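Local coordinates for protein endolysin (Escherichia coli O157 typing phage 15, PDB 7M5I) that probably degrades the host cell's peptidoglycan as a lysozyme, cleaving the bonds between its sugars so that the phage progeny can escape, at residues L25-D30 against V49-K54; A66-F71 against E94-G99; G119-M124 against D151-S156; I79-T84 against K110-G115; M7-K12 against E87-V92. One frame throughout, in Å; residues are numbered along the deposited sequence.

Contact 1 sits alone at the surface of the small beta-containing lobe, its centre about 21 Å from that of the chain, and relies on a backbone bond, a water and long methionine and lysine chains. The other four belong to the helical part. Contacts 2 and 5 share helix 85-98 and touch each other; contact 2 pairs two aromatic rings, whereas contact 5 sets one ring against a methionine and adds a carboxylate gripping a helix start. Contact 3, the buried one, is apolar and sulfur-rich. Contact 4 lies farther out, fastening a loop by polar side chains; its His112 is hydrogen-bonded to Tyr153 of contact 3, so a hydrogen-bond chain leads from the loop into the helical packing.

Contact 1 of 5, residues L25-D30 against V49-K54; sequences LEAYED and VKMGMK
Lys54 CE lies over one face of the Glu26 carboxylate, 3.5 Å from Glu26 CD, the two extended side chains running side by side in the same direction; the Tyr28 ring has the Glu26 carbonyl O at its edge, in plane, and the Tyr28 CB bond points away from the facing loop. With Lys54 NZ 4.0 Å from Glu26 OE1, the charges are near but short of a salt bridge. The backbones join in a single beta bridge between Glu26 and Lys54, where Ala27 N donates almost straight (170°) to Met53 O at 3.0 Å. Ala27 then points its methyl at the type II turn Lys50-Met53: its CB is 3.4 Å from Lys50 O and, just before the turn, 4.1 Å from Val49 CG1. One water bridges the backbones, giving a proton to Ala27 O (2.7 Å) and taking one from Gly52 N (2.8 Å). Met51, bent at chi2 (-59°) and chi3, curls its thioether back along the strand, SD and CE lying beside the backbone from Ala27 O to Glu29 N. Strand 27-29 pairs with strand 35-38 of the beta-containing lobe of this family 24 lysozyme and leads to Asp30, a predicted proton donor or acceptor. One direct backbone bond and one water bridge thus join the segments, while the Glu26 and Lys54 charges probably attract each other only loosely.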
# COMPACT_ATOMS: atom_id res chain seq x y z
N LEU A 25 10.79 13.58 -8.49
CA LEU A 25 10.36 14.97 -8.20
C LEU A 25 9.79 15.68 -9.43
O LEU A 25 9.29 16.76 -9.27
CB LEU A 25 11.50 15.78 -7.60
CG LEU A 25 12.03 15.30 -6.25
CD1 LEU A 25 13.04 16.29 -5.68
CD2 LEU A 25 10.90 14.98 -5.28
N GLU A 26 10.02 15.14 -10.62
CA GLU A 26 9.40 15.65 -11.85
C GLU A 26 8.32 14.67 -12.29
O GLU A 26 8.53 13.42 -12.23
CB GLU A 26 10.39 15.78 -13.01
CG GLU A 26 11.59 16.64 -12.75
CD GLU A 26 12.37 17.01 -14.02
OE1 GLU A 26 13.57 17.39 -13.91
OE2 GLU A 26 11.77 16.88 -15.16
N ALA A 27 7.19 15.22 -12.71
CA ALA A 27 6.06 14.42 -13.21
C ALA A 27 6.55 13.52 -14.36
O ALA A 27 7.38 13.97 -15.20
CB ALA A 27 4.92 15.29 -13.63
N TYR A 28 6.02 12.32 -14.40
CA TYR A 28 6.30 11.36 -15.50
C TYR A 28 4.99 10.65 -15.78
O TYR A 28 4.13 10.44 -14.90
CB TYR A 28 7.39 10.35 -15.10
CG TYR A 28 7.05 9.43 -13.98
CD1 TYR A 28 7.17 9.82 -12.65
CD2 TYR A 28 6.58 8.14 -14.20
CE1 TYR A 28 6.89 8.98 -11.59
CE2 TYR A 28 6.25 7.30 -13.14
CZ TYR A 28 6.45 7.69 -11.83
OH TYR A 28 6.08 6.92 -10.74
N GLU A 29 4.89 10.17 -17.01
CA GLU A 29 3.75 9.36 -17.44
C GLU A 29 4.11 7.93 -17.13
O GLU A 29 5.12 7.48 -17.63
CB GLU A 29 3.53 9.67 -18.92
CG GLU A 29 2.47 8.82 -19.53
CD GLU A 29 2.09 9.25 -20.95
OE1 GLU A 29 1.89 10.48 -21.15
OE2 GLU A 29 1.97 8.35 -21.81
N ASP A 30 3.30 7.27 -16.33
CA ASP A 30 3.48 5.85 -16.01
C ASP A 30 3.16 5.00 -17.24
O ASP A 30 2.87 5.54 -18.32
CB ASP A 30 2.76 5.50 -14.71
CG ASP A 30 1.26 5.20 -14.81
OD1 ASP A 30 0.68 5.33 -15.92
OD2 ASP A 30 0.68 4.83 -13.75
N VAL A 49 -2.32 15.28 -11.11
CA VAL A 49 -0.90 15.62 -11.39
C VAL A 49 -0.83 16.03 -12.87
O VAL A 49 -1.51 15.42 -13.66
CB VAL A 49 0.02 14.43 -11.04
CG1 VAL A 49 1.43 14.65 -11.59
CG2 VAL A 49 -0.01 14.19 -9.53
N LYS A 50 -0.01 17.02 -13.18
CA LYS A 50 0.21 17.53 -14.56
C LYS A 50 1.68 17.35 -14.97
O LYS A 50 2.60 17.65 -14.16
CB LYS A 50 -0.10 19.02 -14.65
CG LYS A 50 -1.56 19.42 -14.39
CD LYS A 50 -1.77 19.85 -12.95
CE LYS A 50 -3.18 20.34 -12.67
NZ LYS A 50 -3.50 20.25 -11.23
N MET A 51 1.88 17.01 -16.24
CA MET A 51 3.22 16.96 -16.81
C MET A 51 3.85 18.35 -16.72
O MET A 51 3.14 19.40 -16.76
CB MET A 51 3.11 16.44 -18.26
CG MET A 51 2.60 15.01 -18.33
SD MET A 51 3.60 13.77 -17.47
CE MET A 51 5.16 13.87 -18.34
N GLY A 52 5.16 18.36 -16.58
CA GLY A 52 5.97 19.55 -16.37
C GLY A 52 6.05 19.97 -14.93
O GLY A 52 6.84 20.91 -14.65
N MET A 53 5.29 19.39 -14.01
CA MET A 53 5.34 19.84 -12.60
C MET A 53 6.63 19.34 -11.96
O MET A 53 7.12 18.23 -12.35
CB MET A 53 4.19 19.24 -11.76
CG MET A 53 2.90 20.03 -11.92
SD MET A 53 1.63 19.13 -10.91
CE MET A 53 2.39 19.28 -9.29
N LYS A 54 7.15 20.12 -11.02
CA LYS A 54 8.32 19.73 -10.18
C LYS A 54 7.96 20.05 -8.74
O LYS A 54 7.37 21.11 -8.48
CB LYS A 54 9.57 20.48 -10.58
CG LYS A 54 10.15 20.01 -11.91
CD LYS A 54 11.32 20.84 -12.41
CE LYS A 54 11.70 20.47 -13.84
NZ LYS A 54 12.80 21.34 -14.33
O HOH W 1 7.19 16.39 -16.44

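Contact 2 of 5, residues A66-F71 against E94-G99; sequences ADVEKF and ETYNIG
Phe71 and Tyr96 form a T-shaped pair between the long helix 57-78, which in the phage lysozyme fold links the two lobes, and helix 85-98; the short segments 66-71 and 94-98 of these helices cross at 100°, their axes 9.6 Å apart. Aromatic contact dominates: the edge of Tyr96 is directed at one face of Phe71, the planes at 88° and centroids 5.0 Å apart, with Tyr96 CD1 3.5 Å from Phe71 CD1. A chi1 of -171° swings the Tyr96 ring across toward helix 57-78. Two CH-pi contacts add to the pair. Tyr96 CA sits over the same face of Phe71 as CD1, and Val68 CG1 lies 4.0 Å from the centroid of the Tyr96 ring, over its face. Apolar packing continues round the Phe71 rim, where Thr95 CG2 and Gly99 CA approach the edge; Gly99 ends helix 85-98 with positive phi and stands at the N-cap of helix 100-104, whose Ile100 also touches Phe71. Tyr96 comes close to Glu21, a predicted catalytic residue. Polar atoms gather at the far end of the tyrosine: its OH is 3.1 Å from Asp67 CB, beside a carboxylate whose OD2 is hydrogen-bonded to Thr41 OG1.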
# COMPACT_ATOMS: atom_id res chain seq x y z
N ALA A 66 -1.32 12.46 2.60
CA ALA A 66 -2.73 12.81 2.30
C ALA A 66 -3.35 11.61 1.56
O ALA A 66 -4.49 11.26 1.90
CB ALA A 66 -2.81 14.06 1.47
N ASP A 67 -2.61 11.01 0.61
CA ASP A 67 -3.03 9.86 -0.23
C ASP A 67 -3.39 8.67 0.69
O ASP A 67 -4.39 7.94 0.37
CB ASP A 67 -1.91 9.35 -1.14
CG ASP A 67 -1.51 10.15 -2.37
OD1 ASP A 67 -2.37 10.99 -2.80
OD2 ASP A 67 -0.27 9.95 -2.88
N VAL A 68 -2.59 8.38 1.73
CA VAL A 68 -2.70 7.07 2.45
C VAL A 68 -3.82 7.16 3.49
O VAL A 68 -4.24 6.13 3.96
CB VAL A 68 -1.44 6.55 3.17
CG1 VAL A 68 -0.29 6.32 2.22
CG2 VAL A 68 -1.02 7.43 4.29
N GLU A 69 -4.31 8.34 3.82
CA GLU A 69 -5.23 8.59 4.96
C GLU A 69 -6.47 7.69 4.86
O GLU A 69 -6.83 7.04 5.87
CB GLU A 69 -5.53 10.08 5.05
CG GLU A 69 -5.95 10.54 6.42
CD GLU A 69 -6.43 11.99 6.42
OE1 GLU A 69 -6.05 12.76 5.48
OE2 GLU A 69 -7.22 12.34 7.32
N LYS A 70 -7.09 7.62 3.69
CA LYS A 70 -8.36 6.85 3.55
C LYS A 70 -8.07 5.36 3.67
O LYS A 70 -9.01 4.60 4.00
CB LYS A 70 -9.11 7.22 2.26
CG LYS A 70 -8.42 6.81 0.97
CD LYS A 70 -9.22 7.16 -0.30
CE LYS A 70 -8.94 6.13 -1.37
NZ LYS A 70 -9.58 6.42 -2.68
N PHE A 71 -6.85 4.91 3.37
CA PHE A 71 -6.43 3.50 3.44
C PHE A 71 -6.16 3.09 4.88
O PHE A 71 -6.58 1.96 5.27
CB PHE A 71 -5.23 3.21 2.52
CG PHE A 71 -5.57 3.46 1.06
CD1 PHE A 71 -5.46 4.73 0.53
CD2 PHE A 71 -6.08 2.47 0.25
CE1 PHE A 71 -5.75 4.98 -0.81
CE2 PHE A 71 -6.37 2.71 -1.08
CZ PHE A 71 -6.21 3.97 -1.61
N GLU A 94 -0.30 -2.98 1.75
CA GLU A 94 -0.92 -3.84 0.74
C GLU A 94 -2.25 -3.23 0.27
O GLU A 94 -2.51 -3.23 -0.99
CB GLU A 94 -1.11 -5.27 1.23
CG GLU A 94 -1.75 -6.15 0.19
CD GLU A 94 -1.43 -7.62 0.20
OE1 GLU A 94 -1.99 -8.38 -0.65
OE2 GLU A 94 -0.58 -8.02 0.99
N THR A 95 -3.05 -2.70 1.20
CA THR A 95 -4.36 -2.11 0.84
C THR A 95 -4.13 -0.88 -0.06
O THR A 95 -4.92 -0.67 -0.98
CB THR A 95 -5.16 -1.73 2.10
OG1 THR A 95 -5.29 -2.91 2.89
CG2 THR A 95 -6.53 -1.20 1.76
N TYR A 96 -3.08 -0.12 0.21
CA TYR A 96 -2.73 1.08 -0.58
C TYR A 96 -2.48 0.70 -2.05
O TYR A 96 -2.72 1.52 -2.97
CB TYR A 96 -1.51 1.76 0.03
CG TYR A 96 -1.25 3.09 -0.62
CD1 TYR A 96 -2.25 4.05 -0.59
CD2 TYR A 96 -0.06 3.40 -1.26
CE1 TYR A 96 -2.07 5.30 -1.17
CE2 TYR A 96 0.15 4.64 -1.84
CZ TYR A 96 -0.86 5.60 -1.79
OH TYR A 96 -0.79 6.81 -2.41
N ASN A 97 -2.04 -0.53 -2.28
CA ASN A 97 -1.74 -1.05 -3.64
C ASN A 97 -2.97 -1.72 -4.23
O ASN A 97 -3.32 -1.46 -5.40
CB ASN A 97 -0.50 -1.94 -3.55
CG ASN A 97 -0.13 -2.60 -4.85
OD1 ASN A 97 -0.13 -3.81 -4.95
ND2 ASN A 97 0.05 -1.80 -5.90
N ILE A 98 -3.67 -2.58 -3.50
CA ILE A 98 -4.76 -3.38 -4.11
C ILE A 98 -6.11 -2.63 -4.05
O ILE A 98 -7.00 -2.99 -4.83
CB ILE A 98 -4.87 -4.79 -3.53
CG1 ILE A 98 -5.41 -4.79 -2.09
CG2 ILE A 98 -3.56 -5.52 -3.67
CD1 ILE A 98 -5.68 -6.13 -1.55
N GLY A 99 -6.22 -1.63 -3.20
CA GLY A 99 -7.42 -0.82 -2.98
C GLY A 99 -8.29 -1.36 -1.84
O GLY A 99 -8.17 -2.55 -1.46

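Contact 3 of 5, residues G119-M124 against D151-S156; sequences GCAEAM and DIYLDS
This is a buried apolar helix-helix contact with Cys and Met sulfur-aromatic packing, in the helical lobe of the lysozyme fold: Cys120, Ala121 and Met124 of helix 117-124 receive Tyr153 and Leu154 of the last helix, 140-155. The short segments run antiparallel (177°), their axes 9.8 Å apart. Extended from its helix by a chi1 of 176°, the Tyr153 ring reaches helix 117-124, where both sulfurs approach from the same side of its plane. Cys120 SG comes toward the phenolic end, 4.0 Å from the Tyr153 ring centroid, and Met124 SD toward the root, 4.0 Å from Tyr153 CG; both come obliquely, about 30° off the normal. The bend of Met124 at chi3 carries its CE on to the Tyr153 CB. On the outer side, the Ala121 methyl fits against the branched end of Leu154, which is exposed to solvent. Helix 85-98 lies alongside, its Glu87 and Ala90 touching Tyr153, and Phe108 of helix 107-113 packs on Met124. The buried hydroxyl of Tyr153 has a partner there too, being hydrogen-bonded to His112 ND1. In the alanine-leucine pair Ala121 CB is 3.5 Å from Leu154 CD1, closer than usual for two carbons.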
# COMPACT_ATOMS: atom_id res chain seq x y z
N GLY A 119 -1.49 -17.91 7.93
CA GLY A 119 -2.46 -17.96 6.84
C GLY A 119 -2.66 -16.59 6.22
O GLY A 119 -2.82 -16.52 4.98
N CYS A 120 -2.75 -15.53 7.04
CA CYS A 120 -2.92 -14.14 6.53
C CYS A 120 -1.71 -13.81 5.66
O CYS A 120 -1.92 -13.37 4.49
CB CYS A 120 -3.06 -13.12 7.65
SG CYS A 120 -3.10 -11.40 7.06
N ALA A 121 -0.49 -14.04 6.15
CA ALA A 121 0.75 -13.74 5.38
C ALA A 121 0.73 -14.51 4.05
O ALA A 121 1.11 -13.93 2.99
CB ALA A 121 2.00 -14.05 6.16
N GLU A 122 0.34 -15.78 4.05
CA GLU A 122 0.21 -16.55 2.79
C GLU A 122 -0.80 -15.88 1.86
O GLU A 122 -0.47 -15.68 0.66
CB GLU A 122 -0.13 -18.02 3.10
CG GLU A 122 1.05 -18.74 3.74
CD GLU A 122 0.73 -20.06 4.42
OE1 GLU A 122 -0.49 -20.41 4.55
OE2 GLU A 122 1.71 -20.73 4.84
N ALA A 123 -2.02 -15.58 2.34
CA ALA A 123 -3.12 -15.05 1.50
C ALA A 123 -2.82 -13.63 1.00
O ALA A 123 -3.31 -13.21 -0.08
CB ALA A 123 -4.42 -15.11 2.27
N MET A 124 -2.02 -12.86 1.75
CA MET A 124 -1.58 -11.53 1.34
C MET A 124 -0.88 -11.65 -0.03
O MET A 124 -1.06 -10.76 -0.90
CB MET A 124 -0.62 -10.92 2.37
CG MET A 124 -1.33 -10.29 3.51
SD MET A 124 -0.20 -9.82 4.84
CE MET A 124 0.75 -8.48 4.14
N ASP A 151 6.92 -10.06 5.21
CA ASP A 151 8.02 -9.95 6.21
C ASP A 151 7.68 -8.88 7.26
O ASP A 151 8.02 -9.08 8.48
CB ASP A 151 9.36 -9.67 5.52
CG ASP A 151 9.93 -10.83 4.72
OD1 ASP A 151 9.55 -11.98 5.01
OD2 ASP A 151 10.76 -10.57 3.79
N ILE A 152 7.09 -7.76 6.87
CA ILE A 152 6.69 -6.72 7.87
C ILE A 152 5.64 -7.37 8.78
O ILE A 152 5.77 -7.28 9.99
CB ILE A 152 6.13 -5.45 7.19
CG1 ILE A 152 7.19 -4.77 6.32
CG2 ILE A 152 5.57 -4.50 8.22
CD1 ILE A 152 6.65 -3.64 5.46
N TYR A 153 4.62 -7.98 8.18
CA TYR A 153 3.41 -8.46 8.89
C TYR A 153 3.86 -9.50 9.94
O TYR A 153 3.41 -9.44 11.13
CB TYR A 153 2.40 -9.04 7.89
CG TYR A 153 1.19 -9.63 8.56
CD1 TYR A 153 1.20 -10.96 8.97
CD2 TYR A 153 0.06 -8.87 8.82
CE1 TYR A 153 0.11 -11.51 9.62
CE2 TYR A 153 -1.03 -9.40 9.49
CZ TYR A 153 -1.01 -10.72 9.91
OH TYR A 153 -2.10 -11.31 10.53
N LEU A 154 4.65 -10.49 9.53
CA LEU A 154 5.00 -11.63 10.44
C LEU A 154 6.14 -11.29 11.36
O LEU A 154 6.04 -11.66 12.56
CB LEU A 154 5.42 -12.84 9.60
CG LEU A 154 4.30 -13.56 8.88
CD1 LEU A 154 4.92 -14.59 7.93
CD2 LEU A 154 3.32 -14.17 9.89
N ASP A 155 7.21 -10.70 10.85
CA ASP A 155 8.51 -10.62 11.55
C ASP A 155 8.90 -9.19 11.94
O ASP A 155 9.95 -9.05 12.54
CB ASP A 155 9.63 -11.23 10.70
CG ASP A 155 9.36 -12.67 10.30
OD1 ASP A 155 8.72 -13.42 11.05
OD2 ASP A 155 9.79 -13.04 9.19
N SER A 156 8.11 -8.16 11.59
CA SER A 156 8.47 -6.76 11.84
C SER A 156 9.83 -6.44 11.17
O SER A 156 10.65 -5.68 11.70
CB SER A 156 8.41 -6.47 13.38
OG SER A 156 8.31 -5.06 13.56

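Contact 4 of 5, residues I79-T84 against K110-G115; sequences IKVPTT and KRHNAG. With PO4 (phosphate ion), chain D.
The loop 79-84, which connects helices 57-78 and 85-98, is fastened to the C-terminal turn of helix 107-113, a turn that closes in a Schellman motif at Gly115. Asn113 and His112 do the fastening. Lys80 N donates to Asn113 OD1 over 2.9 Å, coming from above the amide carbonyl plane (49° out of it) rather than onto a lone pair, while Asn113 ND2 bonds back to Ala78 O. The two ends of one amide therefore grip the junction of helix 57-78 and the loop. The His112 ring, carried toward loop 79-84 with CG anti to the backbone N (chi1 177°), donates from NE2 to Thr83 OG1 at 2.9 Å, the oxygen lying in the ring plane at its edge. Thr83 OG1 in turn gives its proton to Val81 O at 2.8 Å, so the hydroxyl ties the histidine to the loop's own backbone. Between these bonds Val81 spreads its two methyls: CG2 comes 3.7 Å from His112 NE2, and CG1 is 3.3 Å from Asn113 O. Ile79 adds an oblique apolar contact near His112 CD2. A phosphate, probably from the crystallisation liquor, meets the edge of the Arg111 guanidinium; the modelled approach of its O3 to Arg111 NE is too short to be relied on. His112 ND1 is hydrogen-bonded to Tyr153 OH of helix 140-155, and Arg111 NH1 to Gly119 O of helix 117-124. Helix 85-98 closes the inner side, where Phe88 and Leu91 touch Ile79 and Glu87 touches His112.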
# COMPACT_ATOMS: atom_id res chain seq x y z
N ILE A 79 -10.33 -4.28 10.52
CA ILE A 79 -9.68 -5.12 11.57
C ILE A 79 -10.63 -5.23 12.75
O ILE A 79 -11.21 -4.20 13.13
CB ILE A 79 -8.34 -4.51 11.96
CG1 ILE A 79 -7.34 -4.76 10.83
CG2 ILE A 79 -7.86 -5.07 13.26
CD1 ILE A 79 -6.09 -3.99 11.01
N LYS A 80 -10.78 -6.44 13.27
CA LYS A 80 -11.76 -6.74 14.36
C LYS A 80 -11.05 -7.32 15.59
O LYS A 80 -11.74 -7.63 16.59
CB LYS A 80 -12.85 -7.67 13.83
CG LYS A 80 -13.64 -7.07 12.69
CD LYS A 80 -14.92 -7.79 12.40
CE LYS A 80 -15.35 -7.73 10.95
NZ LYS A 80 -16.54 -8.58 10.72
N VAL A 81 -9.73 -7.40 15.58
CA VAL A 81 -8.91 -8.00 16.65
C VAL A 81 -7.75 -7.07 16.95
O VAL A 81 -7.31 -6.30 16.09
CB VAL A 81 -8.38 -9.40 16.30
CG1 VAL A 81 -9.54 -10.40 16.12
CG2 VAL A 81 -7.43 -9.36 15.10
N PRO A 82 -7.18 -7.16 18.15
CA PRO A 82 -5.93 -6.48 18.47
C PRO A 82 -4.85 -6.85 17.47
O PRO A 82 -4.74 -7.98 17.11
CB PRO A 82 -5.59 -6.98 19.89
CG PRO A 82 -6.92 -7.31 20.46
CD PRO A 82 -7.73 -7.88 19.31
N THR A 83 -4.13 -5.82 17.00
CA THR A 83 -3.24 -5.83 15.84
C THR A 83 -1.95 -5.11 16.22
O THR A 83 -2.03 -3.95 16.71
CB THR A 83 -3.97 -5.18 14.66
OG1 THR A 83 -5.12 -5.97 14.38
CG2 THR A 83 -3.09 -5.09 13.44
N THR A 84 -0.81 -5.72 15.96
CA THR A 84 0.52 -5.12 16.24
C THR A 84 0.81 -4.01 15.23
O THR A 84 0.18 -4.00 14.16
CB THR A 84 1.64 -6.16 16.22
OG1 THR A 84 1.74 -6.66 14.88
CG2 THR A 84 1.43 -7.29 17.19
N LYS A 110 -9.81 -11.82 6.49
CA LYS A 110 -10.60 -12.86 7.20
C LYS A 110 -9.67 -13.67 8.11
O LYS A 110 -10.00 -13.89 9.29
CB LYS A 110 -11.35 -13.68 6.16
CG LYS A 110 -12.60 -13.00 5.62
CD LYS A 110 -13.58 -14.01 4.94
CE LYS A 110 -14.54 -13.43 3.89
NZ LYS A 110 -13.87 -12.96 2.65
N ARG A 111 -8.52 -14.08 7.59
CA ARG A 111 -7.54 -14.89 8.35
C ARG A 111 -6.95 -14.04 9.47
O ARG A 111 -6.80 -14.55 10.62
CB ARG A 111 -6.47 -15.49 7.44
CG ARG A 111 -7.04 -16.53 6.49
CD ARG A 111 -5.95 -17.10 5.61
NE ARG A 111 -6.43 -18.18 4.79
CZ ARG A 111 -5.69 -18.87 3.92
NH1 ARG A 111 -4.41 -18.62 3.78
NH2 ARG A 111 -6.25 -19.83 3.22
N HIS A 112 -6.63 -12.77 9.20
CA HIS A 112 -6.10 -11.86 10.24
C HIS A 112 -7.13 -11.82 11.38
O HIS A 112 -6.72 -12.02 12.56
CB HIS A 112 -5.88 -10.44 9.72
CG HIS A 112 -5.42 -9.51 10.79
ND1 HIS A 112 -4.15 -9.54 11.28
CD2 HIS A 112 -6.09 -8.60 11.51
CE1 HIS A 112 -4.02 -8.63 12.20
NE2 HIS A 112 -5.20 -8.07 12.39
N ASN A 113 -8.41 -11.65 11.04
CA ASN A 113 -9.49 -11.49 12.05
C ASN A 113 -9.77 -12.81 12.78
O ASN A 113 -10.31 -12.72 13.87
CB ASN A 113 -10.74 -10.86 11.44
CG ASN A 113 -10.54 -9.37 11.18
OD1 ASN A 113 -9.74 -8.71 11.85
ND2 ASN A 113 -11.26 -8.84 10.20
N ALA A 114 -9.36 -13.97 12.25
CA ALA A 114 -9.47 -15.30 12.89
C ALA A 114 -8.23 -15.65 13.72
O ALA A 114 -8.23 -16.74 14.34
CB ALA A 114 -9.72 -16.35 11.83
N GLY A 115 -7.22 -14.77 13.79
CA GLY A 115 -5.97 -15.03 14.53
C GLY A 115 -5.04 -15.95 13.78
O GLY A 115 -4.08 -16.43 14.39
P PO4 D . -9.93 -19.61 4.50
O1 PO4 D . -10.50 -20.87 5.15
O2 PO4 D . -10.04 -19.73 2.97
O3 PO4 D . -8.49 -19.48 4.93
O4 PO4 D . -10.71 -18.38 4.98

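Contact 5 of 5, residues M7-K12 against E87-V92; sequences MQLSRK and EFDALV
The extended chain Met7-Leu9 passes the side of helix 85-98, Leu9 CA and Asp89 CA 5.7 Å apart, before Ser10 takes the N-cap position of helix 11-21. Phe88 carries the apolar half. Its ring stands out to meet Met7, whose CB sits 3.6 Å from the ring centroid, squarely over one face. Val92 CG2, of the same helix as Phe88, lies over the opposite face toward its rim, and Leu9 N lies at the edge. The thioether runs on past the ring: Met7 SD makes an oblique Met-aromatic contact, and Met7 CE ends 3.6 Å from Phe88 CB. Leu9 CD1 packs 4.0 Å from Val92 CG1. The polar half is a two-pronged grip on Asp89: OD1 accepts from Ser10 N (3.0 Å, 175°) and OD2 from Ser10 OG (2.6 Å), both on the syn side but tilted nearly 30° out of the carboxylate plane. Ser10 OG also caps Gly13 N. Second partners, Gln85 NE2 at OD1 and Tyr158 OH at OD2, bring the carboxylate to four hydrogen bonds. Thus held, the buried aspartate is fixed in rotation, and its negative charge, beside the N-terminus of helix 11-21, is probably stabilised by that helix dipole.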
# COMPACT_ATOMS: atom_id res chain seq x y z
N MET A 7 -5.55 3.02 14.95
CA MET A 7 -4.08 2.95 14.75
C MET A 7 -3.65 3.95 13.65
O MET A 7 -4.51 4.33 12.79
CB MET A 7 -3.72 1.52 14.32
CG MET A 7 -4.07 0.50 15.34
SD MET A 7 -3.46 -1.09 14.94
CE MET A 7 -1.70 -0.92 15.30
N GLN A 8 -2.36 4.29 13.63
CA GLN A 8 -1.74 5.17 12.63
C GLN A 8 -0.63 4.37 11.94
O GLN A 8 -0.06 3.51 12.52
CB GLN A 8 -1.18 6.45 13.26
CG GLN A 8 -2.15 7.12 14.23
CD GLN A 8 -1.92 8.60 14.41
OE1 GLN A 8 -1.75 9.09 15.53
NE2 GLN A 8 -1.92 9.34 13.31
N LEU A 9 -0.33 4.72 10.71
CA LEU A 9 0.86 4.20 10.02
C LEU A 9 2.12 4.67 10.77
O LEU A 9 2.23 5.88 11.13
CB LEU A 9 0.81 4.73 8.59
CG LEU A 9 1.81 4.14 7.63
CD1 LEU A 9 1.62 2.66 7.42
CD2 LEU A 9 1.60 4.86 6.29
N SER A 10 3.05 3.77 11.06
CA SER A 10 4.27 4.16 11.81
C SER A 10 5.20 4.89 10.85
O SER A 10 5.00 4.76 9.65
CB SER A 10 4.96 2.97 12.44
OG SER A 10 5.62 2.23 11.45
N ARG A 11 6.25 5.50 11.38
CA ARG A 11 7.34 6.08 10.56
C ARG A 11 7.92 4.97 9.68
O ARG A 11 8.15 5.22 8.49
CB ARG A 11 8.42 6.65 11.46
CG ARG A 11 9.46 7.48 10.70
CD ARG A 11 10.75 6.72 10.48
NE ARG A 11 11.35 6.20 11.73
CZ ARG A 11 12.31 5.26 11.77
NH1 ARG A 11 12.81 4.76 10.65
NH2 ARG A 11 12.72 4.79 12.93
N LYS A 12 8.19 3.81 10.28
CA LYS A 12 8.75 2.67 9.51
C LYS A 12 7.77 2.22 8.43
O LYS A 12 8.20 1.84 7.29
CB LYS A 12 9.11 1.54 10.47
CG LYS A 12 10.34 1.75 11.32
CD LYS A 12 10.60 0.57 12.24
CE LYS A 12 11.93 0.72 12.95
NZ LYS A 12 12.02 -0.03 14.23
N GLU A 87 1.88 -5.46 11.90
CA GLU A 87 0.73 -6.06 11.17
C GLU A 87 -0.08 -4.94 10.51
O GLU A 87 -0.40 -5.06 9.28
CB GLU A 87 -0.15 -6.87 12.10
CG GLU A 87 0.45 -8.18 12.53
CD GLU A 87 -0.23 -8.81 13.74
OE1 GLU A 87 -1.20 -8.18 14.28
OE2 GLU A 87 0.14 -9.94 14.10
N PHE A 88 -0.37 -3.88 11.25
CA PHE A 88 -1.14 -2.72 10.72
C PHE A 88 -0.36 -2.10 9.55
O PHE A 88 -0.97 -1.87 8.45
CB PHE A 88 -1.40 -1.67 11.79
CG PHE A 88 -2.32 -0.59 11.32
CD1 PHE A 88 -3.69 -0.84 11.16
CD2 PHE A 88 -1.85 0.66 11.01
CE1 PHE A 88 -4.56 0.17 10.77
CE2 PHE A 88 -2.72 1.68 10.62
CZ PHE A 88 -4.07 1.41 10.48
N ASP A 89 0.93 -1.84 9.72
CA ASP A 89 1.75 -1.23 8.65
C ASP A 89 1.66 -2.06 7.36
O ASP A 89 1.48 -1.47 6.23
CB ASP A 89 3.19 -1.02 9.06
CG ASP A 89 3.44 0.02 10.12
OD1 ASP A 89 2.57 0.91 10.34
OD2 ASP A 89 4.57 -0.05 10.73
N ALA A 90 1.83 -3.37 7.48
CA ALA A 90 1.79 -4.28 6.33
C ALA A 90 0.43 -4.26 5.66
O ALA A 90 0.33 -4.20 4.41
CB ALA A 90 2.19 -5.67 6.71
N LEU A 91 -0.65 -4.34 6.44
CA LEU A 91 -2.02 -4.35 5.88
C LEU A 91 -2.30 -3.01 5.18
O LEU A 91 -2.87 -3.04 4.10
CB LEU A 91 -3.03 -4.59 7.00
CG LEU A 91 -2.94 -5.98 7.63
CD1 LEU A 91 -3.81 -6.01 8.89
CD2 LEU A 91 -3.38 -7.08 6.69
N VAL A 92 -1.81 -1.91 5.72
CA VAL A 92 -2.04 -0.58 5.06
C VAL A 92 -1.22 -0.52 3.77
O VAL A 92 -1.80 -0.20 2.73
CB VAL A 92 -1.69 0.60 5.99
CG1 VAL A 92 -1.69 1.94 5.25
CG2 VAL A 92 -2.69 0.67 7.13